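Local coordinates for succinate-semialdehyde dehydrogenase (Streptococcus pyogenes MGAS1882, PDB 4OGD), which probably oxidises succinate semialdehyde to succinate with NADP+ as the bound cofactor, as an enzyme of the aldehyde dehydrogenase family, at residues A[7-12]-A[339-344]; A[75-80]-A[301-306]; A[70-75]-A[294-299]; A[13-18]-A[160-165]. One frame throughout, in Å; residues are numbered along the deposited sequence.

Interaction 1 (A[7-12]-A[339-344]); sequences YPYTNE and GHFVMP
Pro-8 and Tyr-9 press their backbone against Gly-339 and His-340, and this is the tight part of the contact. Pro-8 O accepts a backbone hydrogen bond from His-340 N at 3.1 Å, with the donor nearly on the line of the C=O bond and an N-H...O angle of 154°. The same oxygen lies 3.2 Å from Gly-339 CA, and Tyr-9 O is 3.3 Å from that CA, so two successive carbonyls close on the glycine. The imidazole of His-340 turns back alongside the proline, bringing its CD2 to 3.8 Å from Pro-8 CB. An inverse gamma turn centred on His-340 bends the chain here.

Beside this, Tyr-9 and Phe-341 meet ring edge to ring edge, Tyr-9 CD1 lying 3.7 Å from Phe-341 CZ. The tyrosine points its CB away from the other loop, yet CG anti to the backbone N (chi1 177°) brings the ring back within reach of it. His-337 touches both rings, nearly parallel to Tyr-9 and edge-to-face with Phe-341.

The solvent side is looser. Exposed Asn-11 offers OD1 to the edge of the His-340 ring, 3.1 Å from CE1, with amide and ring planes 80° apart. Its loop is closed by Tyr-7 O, which accepts from both Thr-10 N and Asn-11 N, with Asn-11 in the left-handed region. This is the four-residue loop of a beta hairpin, here joining strands 4-7 and 12-16.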
loop_
_atom_site.group_PDB
_atom_site.type_symbol
_atom_site.label_atom_id
_atom_site.label_comp_id
_atom_site.label_asym_id
_atom_site.label_seq_id
_atom_site.Cartn_x
_atom_site.Cartn_y
_atom_site.Cartn_z
ATOM N N TYR A 7 -12.519 22.427 26.166
ATOM C CA TYR A 7 -11.223 22.434 26.842
ATOM C C TYR A 7 -11.150 21.317 27.883
ATOM O O TYR A 7 -11.931 21.308 28.834
ATOM C CB TYR A 7 -11.022 23.791 27.524
ATOM C CG TYR A 7 -9.627 24.077 28.036
ATOM C CD1 TYR A 7 -8.524 23.378 27.563
ATOM C CD2 TYR A 7 -9.415 25.059 28.998
ATOM C CE1 TYR A 7 -7.252 23.650 28.034
ATOM C CE2 TYR A 7 -8.145 25.337 29.478
ATOM C CZ TYR A 7 -7.070 24.634 28.989
ATOM O OH TYR A 7 -5.815 24.912 29.459
ATOM N N PRO A 8 -10.224 20.362 27.705
ATOM C CA PRO A 8 -10.146 19.248 28.656
ATOM C C PRO A 8 -9.756 19.637 30.083
ATOM O O PRO A 8 -9.885 18.806 30.975
ATOM C CB PRO A 8 -9.067 18.345 28.039
ATOM C CG PRO A 8 -9.160 18.614 26.586
ATOM C CD PRO A 8 -9.405 20.107 26.503
ATOM N N TYR A 9 -9.268 20.852 30.306
ATOM C CA TYR A 9 -8.882 21.238 31.657
ATOM C C TYR A 9 -10.084 21.717 32.462
ATOM O O TYR A 9 -10.139 21.515 33.671
ATOM C CB TYR A 9 -7.788 22.305 31.629
ATOM C CG TYR A 9 -7.371 22.809 32.994
ATOM C CD1 TYR A 9 -7.009 21.925 34.000
ATOM C CD2 TYR A 9 -7.315 24.169 33.262
ATOM C CE1 TYR A 9 -6.624 22.376 35.249
ATOM C CE2 TYR A 9 -6.928 24.632 34.503
ATOM C CZ TYR A 9 -6.583 23.730 35.493
ATOM O OH TYR A 9 -6.195 24.180 36.738
ATOM N N THR A 10 -11.050 22.326 31.781
ATOM C CA THR A 10 -12.207 22.925 32.442
ATOM C C THR A 10 -13.519 22.265 32.036
ATOM O O THR A 10 -14.561 22.521 32.646
ATOM C CB THR A 10 -12.315 24.426 32.125
ATOM O OG1 THR A 10 -12.532 24.607 30.716
ATOM C CG2 THR A 10 -11.052 25.164 32.556
ATOM N N ASN A 11 -13.456 21.421 31.003
ATOM C CA ASN A 11 -14.630 20.760 30.431
ATOM C C ASN A 11 -15.641 21.769 29.907
ATOM O O ASN A 11 -16.846 21.531 29.945
ATOM C CB ASN A 11 -15.286 19.795 31.435
ATOM C CG ASN A 11 -16.161 18.751 30.757
ATOM O OD1 ASN A 11 -15.857 18.294 29.654
ATOM N ND2 ASN A 11 -17.260 18.378 31.409
ATOM N N GLU A 12 -15.138 22.895 29.411
ATOM C CA GLU A 12 -15.996 23.973 28.935
ATOM C C GLU A 12 -15.900 24.231 27.424
ATOM O O GLU A 12 -14.827 24.140 26.824
ATOM C CB GLU A 12 -15.719 25.245 29.739
ATOM C CG GLU A 12 -15.249 26.457 28.950
ATOM C CD GLU A 12 -15.021 27.656 29.852
ATOM O OE1 GLU A 12 -14.580 28.720 29.359
ATOM O OE2 GLU A 12 -15.282 27.529 31.069
ATOM N N GLY A 339 -11.617 18.666 35.126
ATOM C CA GLY A 339 -10.824 18.290 33.965
ATOM C C GLY A 339 -10.670 16.784 33.879
ATOM O O GLY A 339 -10.823 16.087 34.874
ATOM N N HIS A 340 -10.350 16.268 32.698
ATOM C CA HIS A 340 -10.345 14.818 32.505
ATOM C C HIS A 340 -9.061 14.142 32.987
ATOM O O HIS A 340 -8.399 13.425 32.232
ATOM C CB HIS A 340 -10.603 14.495 31.035
ATOM C CG HIS A 340 -11.734 15.277 30.444
ATOM N ND1 HIS A 340 -13.005 15.264 30.979
ATOM C CD2 HIS A 340 -11.780 16.113 29.381
ATOM C CE1 HIS A 340 -13.788 16.052 30.263
ATOM N NE2 HIS A 340 -13.069 16.578 29.287
ATOM N N PHE A 341 -8.723 14.344 34.257
ATOM C CA PHE A 341 -7.454 13.858 34.802
ATOM C C PHE A 341 -7.448 12.388 35.235
ATOM O O PHE A 341 -8.393 11.898 35.862
ATOM C CB PHE A 341 -7.017 14.726 35.984
ATOM C CG PHE A 341 -6.524 16.092 35.588
ATOM C CD1 PHE A 341 -5.231 16.260 35.124
ATOM C CD2 PHE A 341 -7.349 17.201 35.688
ATOM C CE1 PHE A 341 -4.764 17.506 34.757
ATOM C CE2 PHE A 341 -6.896 18.460 35.321
ATOM C CZ PHE A 341 -5.595 18.612 34.855
ATOM N N VAL A 342 -6.357 11.703 34.905
ATOM C CA VAL A 342 -6.072 10.360 35.401
ATOM C C VAL A 342 -4.674 10.402 36.009
ATOM O O VAL A 342 -3.732 10.883 35.376
ATOM C CB VAL A 342 -6.127 9.316 34.249
ATOM C CG1 VAL A 342 -5.678 7.930 34.732
ATOM C CG2 VAL A 342 -7.528 9.251 33.659
ATOM N N MET A 343 -4.519 9.938 37.245
ATOM C CA MET A 343 -3.190 9.983 37.852
ATOM C C MET A 343 -2.307 8.878 37.291
ATOM O O MET A 343 -2.812 7.830 36.877
ATOM C CB MET A 343 -3.254 9.908 39.385
ATOM C CG MET A 343 -3.236 8.512 39.969
ATOM S SD MET A 343 -3.081 8.566 41.775
ATOM C CE MET A 343 -1.317 8.772 41.969
ATOM N N PRO A 344 -0.989 9.118 37.246
ATOM C CA PRO A 344 -0.048 8.081 36.817
ATOM C C PRO A 344 -0.255 6.831 37.661
ATOM O O PRO A 344 -0.325 6.910 38.887
ATOM C CB PRO A 344 1.314 8.710 37.099
ATOM C CG PRO A 344 1.060 10.184 37.002
ATOM C CD PRO A 344 -0.299 10.368 37.607
#

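Interaction 2 (A[75-80]-A[301-306]); sequences GKLFTE and TLAPLS
The flat groups here are peptide planes, and the two methyls of Leu-77 lie over them. CD1 sits above one face of the Thr-301–Leu-302 peptide, 4.0 Å from Thr-301 C, while CD2 rests over one face of the next peptide, 3.8 Å from Ala-303 N. The third plane, the Gly-75–Lys-76 peptide, is approached obliquely at its oxygen, where Ala-303 CB and Pro-304 CD both come from the same side of the plane. The arrangement is a helix-helix linker packed on an extended loop. Residues 75-77 link helix 63-74 to helix 78-103, with Leu-77 at the N-cap position of the second helix, and residues 301-306 lead into helix 308-323 of what is, in this family, the catalytic domain.

Leu-77 places its CG anti to the carbonyl carbon (chi1 -61°), and this turns the branch back to the loop although its CB does not face it. CD2 also touches Ala-303 CB, at 3.9 Å, so the leucine straddles two backbone units and a methyl without any hydrogen bond across the contact. Lys-76 sends its side chain the other way, to a salt bridge with Glu-84. On the loop, Thr-301 OG1 is bound to Lys-291 N, and Ser-306 N to Gln-261.

Gly-75, with positive phi at the end of helix 63-74, comes close to the loop with its backbone. Its carbonyl oxygen is buried without a polar partner in the model. Pro-304 CD stands 3.6 Å from Gly-75 O, and Ala-303 CB approaches Gly-75 O to 3.2 Å.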
loop_
_atom_site.group_PDB
_atom_site.type_symbol
_atom_site.label_atom_id
_atom_site.label_comp_id
_atom_site.label_asym_id
_atom_site.label_seq_id
_atom_site.Cartn_x
_atom_site.Cartn_y
_atom_site.Cartn_z
ATOM N N GLY A 75 -6.070 19.325 25.207
ATOM C CA GLY A 75 -5.558 19.309 26.569
ATOM C C GLY A 75 -4.068 19.186 26.808
ATOM O O GLY A 75 -3.640 19.273 27.961
ATOM N N LYS A 76 -3.271 18.962 25.764
ATOM C CA LYS A 76 -1.858 18.678 25.994
ATOM C C LYS A 76 -1.126 19.876 26.560
ATOM O O LYS A 76 -1.538 21.018 26.350
ATOM C CB LYS A 76 -1.145 18.166 24.738
ATOM C CG LYS A 76 -0.951 19.180 23.622
ATOM C CD LYS A 76 -0.021 18.606 22.545
ATOM C CE LYS A 76 -0.581 17.328 21.908
ATOM N NZ LYS A 76 0.441 16.608 21.070
ATOM N N LEU A 77 -0.044 19.602 27.281
ATOM C CA LEU A 77 0.803 20.657 27.828
ATOM C C LEU A 77 1.164 21.654 26.730
ATOM O O LEU A 77 1.479 21.267 25.604
ATOM C CB LEU A 77 2.078 20.055 28.410
ATOM C CG LEU A 77 1.923 19.055 29.552
ATOM C CD1 LEU A 77 3.298 18.620 30.037
ATOM C CD2 LEU A 77 1.087 19.631 30.683
ATOM N N PHE A 78 1.064 22.941 27.041
ATOM C CA PHE A 78 1.427 23.988 26.093
ATOM C C PHE A 78 2.862 23.818 25.589
ATOM O O PHE A 78 3.142 24.056 24.415
ATOM C CB PHE A 78 1.252 25.355 26.763
ATOM C CG PHE A 78 1.647 26.529 25.902
ATOM C CD1 PHE A 78 0.839 26.949 24.850
ATOM C CD2 PHE A 78 2.808 27.241 26.177
ATOM C CE1 PHE A 78 1.187 28.051 24.073
ATOM C CE2 PHE A 78 3.166 28.348 25.401
ATOM C CZ PHE A 78 2.355 28.749 24.350
ATOM N N THR A 79 3.764 23.407 26.473
ATOM C CA THR A 79 5.159 23.190 26.085
ATOM C C THR A 79 5.283 22.056 25.071
ATOM O O THR A 79 6.086 22.143 24.135
ATOM C CB THR A 79 6.080 22.913 27.294
ATOM O OG1 THR A 79 5.535 21.845 28.082
ATOM C CG2 THR A 79 6.216 24.165 28.155
ATOM N N GLU A 80 4.496 20.996 25.258
ATOM C CA GLU A 80 4.487 19.891 24.298
ATOM C C GLU A 80 3.934 20.357 22.962
ATOM O O GLU A 80 4.425 19.954 21.901
ATOM C CB GLU A 80 3.646 18.718 24.812
ATOM C CG GLU A 80 4.323 17.864 25.874
ATOM C CD GLU A 80 3.473 16.678 26.298
ATOM O OE1 GLU A 80 2.432 16.430 25.651
ATOM O OE2 GLU A 80 3.847 15.997 27.278
ATOM N N THR A 301 3.302 19.167 34.637
ATOM C CA THR A 301 4.038 18.114 33.942
ATOM C C THR A 301 3.158 16.901 33.652
ATOM O O THR A 301 3.643 15.868 33.183
ATOM C CB THR A 301 5.320 17.707 34.703
ATOM O OG1 THR A 301 4.985 17.240 36.018
ATOM C CG2 THR A 301 6.266 18.890 34.819
ATOM N N LEU A 302 1.863 17.029 33.923
ATOM C CA LEU A 302 0.902 16.014 33.488
ATOM C C LEU A 302 -0.416 16.669 33.084
ATOM O O LEU A 302 -1.075 17.321 33.900
ATOM C CB LEU A 302 0.664 14.952 34.569
ATOM C CG LEU A 302 -0.230 13.799 34.097
ATOM C CD1 LEU A 302 0.485 12.951 33.048
ATOM C CD2 LEU A 302 -0.673 12.940 35.262
ATOM N N ALA A 303 -0.793 16.493 31.820
ATOM C CA ALA A 303 -2.008 17.078 31.262
ATOM C C ALA A 303 -3.232 16.222 31.579
ATOM O O ALA A 303 -3.100 15.037 31.891
ATOM C CB ALA A 303 -1.852 17.238 29.737
ATOM N N PRO A 304 -4.432 16.826 31.522
ATOM C CA PRO A 304 -5.643 16.003 31.569
ATOM C C PRO A 304 -5.745 15.226 30.264
ATOM O O PRO A 304 -5.158 15.658 29.264
ATOM C CB PRO A 304 -6.763 17.040 31.634
ATOM C CG PRO A 304 -6.194 18.241 30.915
ATOM C CD PRO A 304 -4.732 18.251 31.267
ATOM N N LEU A 305 -6.475 14.115 30.258
ATOM C CA LEU A 305 -6.712 13.392 29.011
ATOM C C LEU A 305 -7.634 14.200 28.100
ATOM O O LEU A 305 -8.249 15.180 28.533
ATOM C CB LEU A 305 -7.275 11.994 29.274
ATOM C CG LEU A 305 -6.444 11.065 30.164
ATOM C CD1 LEU A 305 -6.955 9.626 30.059
ATOM C CD2 LEU A 305 -4.970 11.132 29.822
ATOM N N SER A 306 -7.753 13.778 26.845
ATOM C CA SER A 306 -8.374 14.610 25.813
ATOM C C SER A 306 -9.899 14.709 25.839
ATOM O O SER A 306 -10.466 15.603 25.204
ATOM C CB SER A 306 -7.930 14.138 24.428
ATOM O OG SER A 306 -8.423 12.835 24.180
#

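Interaction 3 (A[70-75]-A[294-299]); sequences MTKDMG and DPMDPE
Thr-71 CG2 sits against both Pro-295 CG, at 3.8 Å, and Met-296 SD, at 3.7 Å, forming the first shell where the last turn of helix 63-74 packs on a type I beta turn, Asp-294 to Asp-297. CG2 faces the turn because it is anti to the backbone N, which leaves OG1 on another side, where it is bonded to Lys-76 O. One helix position further on, Lys-72 runs past Met-296 at about a right angle, its CE 4.0 Å from Met-296 CG; its ammonium end goes to a salt bridge with Glu-68.

Behind these contacts stands the turn itself. Asp-297 N bonds to Asp-294 O, and Asp-294 OD1 accepts from Met-296 N at 2.9 Å in an Asx turn, the donor sitting well above the carboxylate plane. Together these bonds hold the backbone of the turn from which Pro-295 and Met-296 reach the helix. Tyr-7 touches Thr-71, Pro-295 and Met-296 alike. On the helix side, Gly-75 N still bonds to Thr-71 O before the chain departs with positive phi, and the carbonyl that follows meets the proline: Pro-295 CB lies 3.3 Å from Gly-75 O.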
loop_
_atom_site.group_PDB
_atom_site.type_symbol
_atom_site.label_atom_id
_atom_site.label_comp_id
_atom_site.label_asym_id
_atom_site.label_seq_id
_atom_site.Cartn_x
_atom_site.Cartn_y
_atom_site.Cartn_z
ATOM N N MET A 70 -3.926 23.916 20.046
ATOM C CA MET A 70 -3.881 22.482 20.322
ATOM C C MET A 70 -4.182 22.158 21.792
ATOM O O MET A 70 -4.948 21.238 22.088
ATOM C CB MET A 70 -2.543 21.896 19.894
ATOM C CG MET A 70 -2.355 21.902 18.400
ATOM S SD MET A 70 -0.885 20.976 17.926
ATOM C CE MET A 70 0.322 22.288 17.777
ATOM N N THR A 71 -3.597 22.927 22.704
ATOM C CA THR A 71 -3.871 22.753 24.132
ATOM C C THR A 71 -5.358 22.945 24.454
ATOM O O THR A 71 -5.963 22.144 25.179
ATOM C CB THR A 71 -3.034 23.731 24.970
ATOM O OG1 THR A 71 -1.641 23.418 24.826
ATOM C CG2 THR A 71 -3.437 23.653 26.450
ATOM N N LYS A 72 -5.951 24.006 23.915
ATOM C CA LYS A 72 -7.366 24.264 24.160
ATOM C C LYS A 72 -8.304 23.223 23.535
ATOM O O LYS A 72 -9.388 22.979 24.060
ATOM C CB LYS A 72 -7.744 25.700 23.757
ATOM C CG LYS A 72 -7.026 26.787 24.586
ATOM C CD LYS A 72 -7.463 26.769 26.053
ATOM C CE LYS A 72 -6.568 27.642 26.945
ATOM N NZ LYS A 72 -6.679 29.106 26.639
ATOM N N ASP A 73 -7.881 22.593 22.438
ATOM C CA ASP A 73 -8.685 21.544 21.796
ATOM C C ASP A 73 -8.624 20.227 22.571
ATOM O O ASP A 73 -9.656 19.636 22.923
ATOM C CB ASP A 73 -8.187 21.258 20.363
ATOM C CG ASP A 73 -8.923 22.067 19.288
ATOM O OD1 ASP A 73 -9.866 22.833 19.590
ATOM O OD2 ASP A 73 -8.547 21.911 18.109
ATOM N N MET A 74 -7.415 19.755 22.830
ATOM C CA MET A 74 -7.278 18.384 23.313
ATOM C C MET A 74 -6.488 18.213 24.605
ATOM O O MET A 74 -6.265 17.086 25.049
ATOM C CB MET A 74 -6.762 17.467 22.191
ATOM C CG MET A 74 -5.525 17.963 21.459
ATOM S SD MET A 74 -4.036 17.905 22.454
ATOM C CE MET A 74 -3.948 16.139 22.791
ATOM N N GLY A 75 -6.070 19.325 25.207
ATOM C CA GLY A 75 -5.558 19.309 26.569
ATOM C C GLY A 75 -4.068 19.186 26.808
ATOM O O GLY A 75 -3.640 19.273 27.961
ATOM N N ASP A 294 -3.121 22.674 35.280
ATOM C CA ASP A 294 -3.361 23.544 34.133
ATOM C C ASP A 294 -2.308 23.318 33.044
ATOM O O ASP A 294 -1.146 23.632 33.247
ATOM C CB ASP A 294 -3.300 24.991 34.644
ATOM C CG ASP A 294 -3.569 26.018 33.567
ATOM O OD1 ASP A 294 -3.726 25.647 32.384
ATOM O OD2 ASP A 294 -3.611 27.222 33.916
ATOM N N PRO A 295 -2.706 22.779 31.874
ATOM C CA PRO A 295 -1.684 22.521 30.846
ATOM C C PRO A 295 -1.034 23.791 30.274
ATOM O O PRO A 295 0.015 23.693 29.636
ATOM C CB PRO A 295 -2.458 21.767 29.754
ATOM C CG PRO A 295 -3.873 22.215 29.920
ATOM C CD PRO A 295 -4.054 22.386 31.424
ATOM N N MET A 296 -1.622 24.960 30.514
ATOM C CA MET A 296 -0.985 26.204 30.084
ATOM C C MET A 296 0.119 26.649 31.042
ATOM O O MET A 296 0.964 27.466 30.679
ATOM C CB MET A 296 -2.015 27.324 29.895
ATOM C CG MET A 296 -2.991 27.105 28.739
ATOM S SD MET A 296 -2.248 27.056 27.090
ATOM C CE MET A 296 -1.778 28.773 26.885
ATOM N N ASP A 297 0.119 26.099 32.255
ATOM C CA ASP A 297 1.078 26.476 33.292
ATOM C C ASP A 297 2.394 25.748 33.054
ATOM O O ASP A 297 2.408 24.524 32.951
ATOM C CB ASP A 297 0.507 26.080 34.659
ATOM C CG ASP A 297 1.290 26.653 35.839
ATOM O OD1 ASP A 297 2.532 26.785 35.774
ATOM O OD2 ASP A 297 0.636 26.959 36.857
ATOM N N PRO A 298 3.511 26.492 32.982
ATOM C CA PRO A 298 4.822 25.862 32.764
ATOM C C PRO A 298 5.236 24.875 33.862
ATOM O O PRO A 298 6.084 24.021 33.610
ATOM C CB PRO A 298 5.785 27.058 32.729
ATOM C CG PRO A 298 5.052 28.165 33.437
ATOM C CD PRO A 298 3.615 27.959 33.071
ATOM N N GLU A 299 4.648 24.983 35.052
ATOM C CA GLU A 299 4.961 24.072 36.151
ATOM C C GLU A 299 4.286 22.706 35.983
ATOM O O GLU A 299 4.673 21.732 36.626
ATOM C CB GLU A 299 4.533 24.674 37.493
ATOM C CG GLU A 299 5.320 25.892 37.944
ATOM C CD GLU A 299 4.816 26.458 39.275
ATOM O OE1 GLU A 299 3.931 25.837 39.911
ATOM O OE2 GLU A 299 5.307 27.532 39.687
#

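Interaction 4 (A[13-18]-A[160-165]); sequences VLHTFD and CPRSAQ
Phe-17 lays its ring against the first turn of helix 161-173 and has the largest share of any residue in the contact. With CG anti to the carbonyl carbon (chi1 -58°), the ring reaches the helix start, where CE1 comes to 3.3 Å from Pro-161 CG and the two side chains cross at about a right angle. The backbone of Pro-161 lies over one face, and the far carbon, CZ, approaches Arg-162 N at 3.8 Å. At the ring edge, in its plane, stands Gln-165 OE1, 3.3 Å from CE2; the amide is tilted 74° against the ring.

Gln-165 gets there on a chain extended beyond CG, with CG itself anti to the backbone N (chi1 171°). Its OE1 also takes a weak hydrogen bond from Arg-162 NH1. The arginine, bent at chi2, passes the amide on its way to a salt bridge with Glu-169, and its CB is touched from the strand by His-15 CD2 at 4.1 Å. His-15 and Phe-17, two residues apart on the chain, thus both direct their CB atoms at the helix.

A classic beta bulge, with Leu-14 and His-15 set against the single residue Thr-5, ties this strand to strand 4-7. That hairpin packs against the start of helix 161-173, with helix 63-74 touching Arg-162 through Ile-69 and Asp-73, and Phe-185 meeting the ring of Phe-17.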
loop_
_atom_site.group_PDB
_atom_site.type_symbol
_atom_site.label_atom_id
_atom_site.label_comp_id
_atom_site.label_asym_id
_atom_site.label_seq_id
_atom_site.Cartn_x
_atom_site.Cartn_y
_atom_site.Cartn_z
ATOM N N VAL A 13 -17.040 24.558 26.822
ATOM C CA VAL A 13 -17.136 24.783 25.379
ATOM C C VAL A 13 -16.498 26.100 24.945
ATOM O O VAL A 13 -16.867 27.165 25.433
ATOM C CB VAL A 13 -18.610 24.782 24.928
ATOM C CG1 VAL A 13 -18.710 24.998 23.427
ATOM C CG2 VAL A 13 -19.282 23.478 25.331
ATOM N N LEU A 14 -15.550 26.029 24.015
ATOM C CA LEU A 14 -14.873 27.225 23.526
ATOM C C LEU A 14 -15.303 27.592 22.109
ATOM O O LEU A 14 -15.396 28.770 21.766
ATOM C CB LEU A 14 -13.354 27.050 23.577
ATOM C CG LEU A 14 -12.761 26.636 24.924
ATOM C CD1 LEU A 14 -11.235 26.639 24.893
ATOM C CD2 LEU A 14 -13.276 27.539 26.037
ATOM N N HIS A 15 -15.541 26.579 21.282
ATOM C CA HIS A 15 -15.945 26.794 19.895
ATOM C C HIS A 15 -16.962 25.735 19.467
ATOM O O HIS A 15 -16.910 24.581 19.908
ATOM C CB HIS A 15 -14.744 26.697 18.942
ATOM C CG HIS A 15 -13.602 27.611 19.268
ATOM N ND1 HIS A 15 -13.671 28.981 19.126
ATOM C CD2 HIS A 15 -12.337 27.339 19.672
ATOM C CE1 HIS A 15 -12.511 29.515 19.463
ATOM N NE2 HIS A 15 -11.683 28.540 19.798
ATOM N N THR A 16 -17.876 26.123 18.585
ATOM C CA THR A 16 -18.743 25.153 17.926
ATOM C C THR A 16 -18.740 25.454 16.433
ATOM O O THR A 16 -18.771 26.615 16.029
ATOM C CB THR A 16 -20.178 25.161 18.486
ATOM O OG1 THR A 16 -20.150 24.813 19.878
ATOM C CG2 THR A 16 -21.041 24.147 17.748
ATOM N N PHE A 17 -18.666 24.408 15.618
ATOM C CA PHE A 17 -18.507 24.581 14.183
ATOM C C PHE A 17 -19.675 23.959 13.439
ATOM O O PHE A 17 -20.245 22.959 13.881
ATOM C CB PHE A 17 -17.181 23.968 13.721
ATOM C CG PHE A 17 -15.980 24.548 14.412
ATOM C CD1 PHE A 17 -15.635 24.136 15.687
ATOM C CD2 PHE A 17 -15.207 25.517 13.795
ATOM C CE1 PHE A 17 -14.541 24.668 16.330
ATOM C CE2 PHE A 17 -14.105 26.049 14.440
ATOM C CZ PHE A 17 -13.777 25.623 15.704
ATOM N N ASP A 18 -20.043 24.567 12.318
ATOM C CA ASP A 18 -21.128 24.046 11.499
ATOM C C ASP A 18 -20.631 22.924 10.612
ATOM O O ASP A 18 -19.495 22.951 10.136
ATOM C CB ASP A 18 -21.723 25.151 10.634
ATOM C CG ASP A 18 -22.338 26.259 11.457
ATOM O OD1 ASP A 18 -23.050 25.946 12.438
ATOM O OD2 ASP A 18 -22.100 27.438 11.124
ATOM N N CYS A 160 -10.935 18.094 17.880
ATOM C CA CYS A 160 -9.970 19.149 17.546
ATOM C C CYS A 160 -10.346 19.953 16.290
ATOM O O CYS A 160 -9.557 20.084 15.353
ATOM C CB CYS A 160 -8.524 18.627 17.512
ATOM S SG CYS A 160 -8.177 17.302 16.355
ATOM N N PRO A 161 -11.557 20.520 16.282
ATOM C CA PRO A 161 -11.991 21.229 15.079
ATOM C C PRO A 161 -11.281 22.565 14.870
ATOM O O PRO A 161 -11.143 22.974 13.726
ATOM C CB PRO A 161 -13.487 21.439 15.323
ATOM C CG PRO A 161 -13.611 21.502 16.816
ATOM C CD PRO A 161 -12.556 20.593 17.366
ATOM N N ARG A 162 -10.843 23.238 15.932
ATOM C CA ARG A 162 -10.103 24.486 15.732
ATOM C C ARG A 162 -8.715 24.211 15.155
ATOM O O ARG A 162 -8.243 24.946 14.286
ATOM C CB ARG A 162 -10.004 25.299 17.028
ATOM C CG ARG A 162 -9.273 26.627 16.867
ATOM C CD ARG A 162 -9.928 27.579 15.874
ATOM N NE ARG A 162 -9.123 28.794 15.786
ATOM C CZ ARG A 162 -8.752 29.385 14.656
ATOM N NH1 ARG A 162 -9.141 28.908 13.482
ATOM N NH2 ARG A 162 -7.996 30.476 14.707
ATOM N N SER A 163 -8.078 23.138 15.615
ATOM C CA SER A 163 -6.798 22.722 15.041
ATOM C C SER A 163 -6.971 22.480 13.544
ATOM O O SER A 163 -6.179 22.959 12.729
ATOM C CB SER A 163 -6.274 21.455 15.731
ATOM O OG SER A 163 -6.070 21.658 17.129
ATOM N N ALA A 164 -8.033 21.761 13.183
ATOM C CA ALA A 164 -8.270 21.384 11.795
ATOM C C ALA A 164 -8.565 22.599 10.940
ATOM O O ALA A 164 -8.035 22.746 9.840
ATOM C CB ALA A 164 -9.431 20.404 11.715
ATOM N N GLN A 165 -9.441 23.461 11.439
ATOM C CA GLN A 165 -9.813 24.656 10.696
ATOM C C GLN A 165 -8.621 25.597 10.515
ATOM O O GLN A 165 -8.393 26.125 9.423
ATOM C CB GLN A 165 -10.934 25.380 11.435
ATOM C CG GLN A 165 -11.250 26.756 10.875
ATOM C CD GLN A 165 -12.211 27.523 11.757
ATOM O OE1 GLN A 165 -11.860 27.949 12.865
ATOM N NE2 GLN A 165 -13.437 27.699 11.274
#

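How the interactions relate
From the N terminus, interaction 1 closes the longest loop, joining the hairpin of strands 4-7 and 12-16 to the loop before strand 345-348; the other three contacts all fall within its span. Interaction 4 closes a shorter loop, bringing the second hairpin strand to helix 161-173. Interactions 2 and 3 start inside that loop and end beyond it, so both cross interaction 4, and they cross each other too. They share Gly-75 and lie with centres about 5 Å apart, fastening the junction of helices 63-74 and 78-103 to the loop before helix 308-323. Asp-73 OD2, bonded to Ser-163 OG, links interactions 3 and 4, and His-340 O with Leu-305 N links 1 and 2.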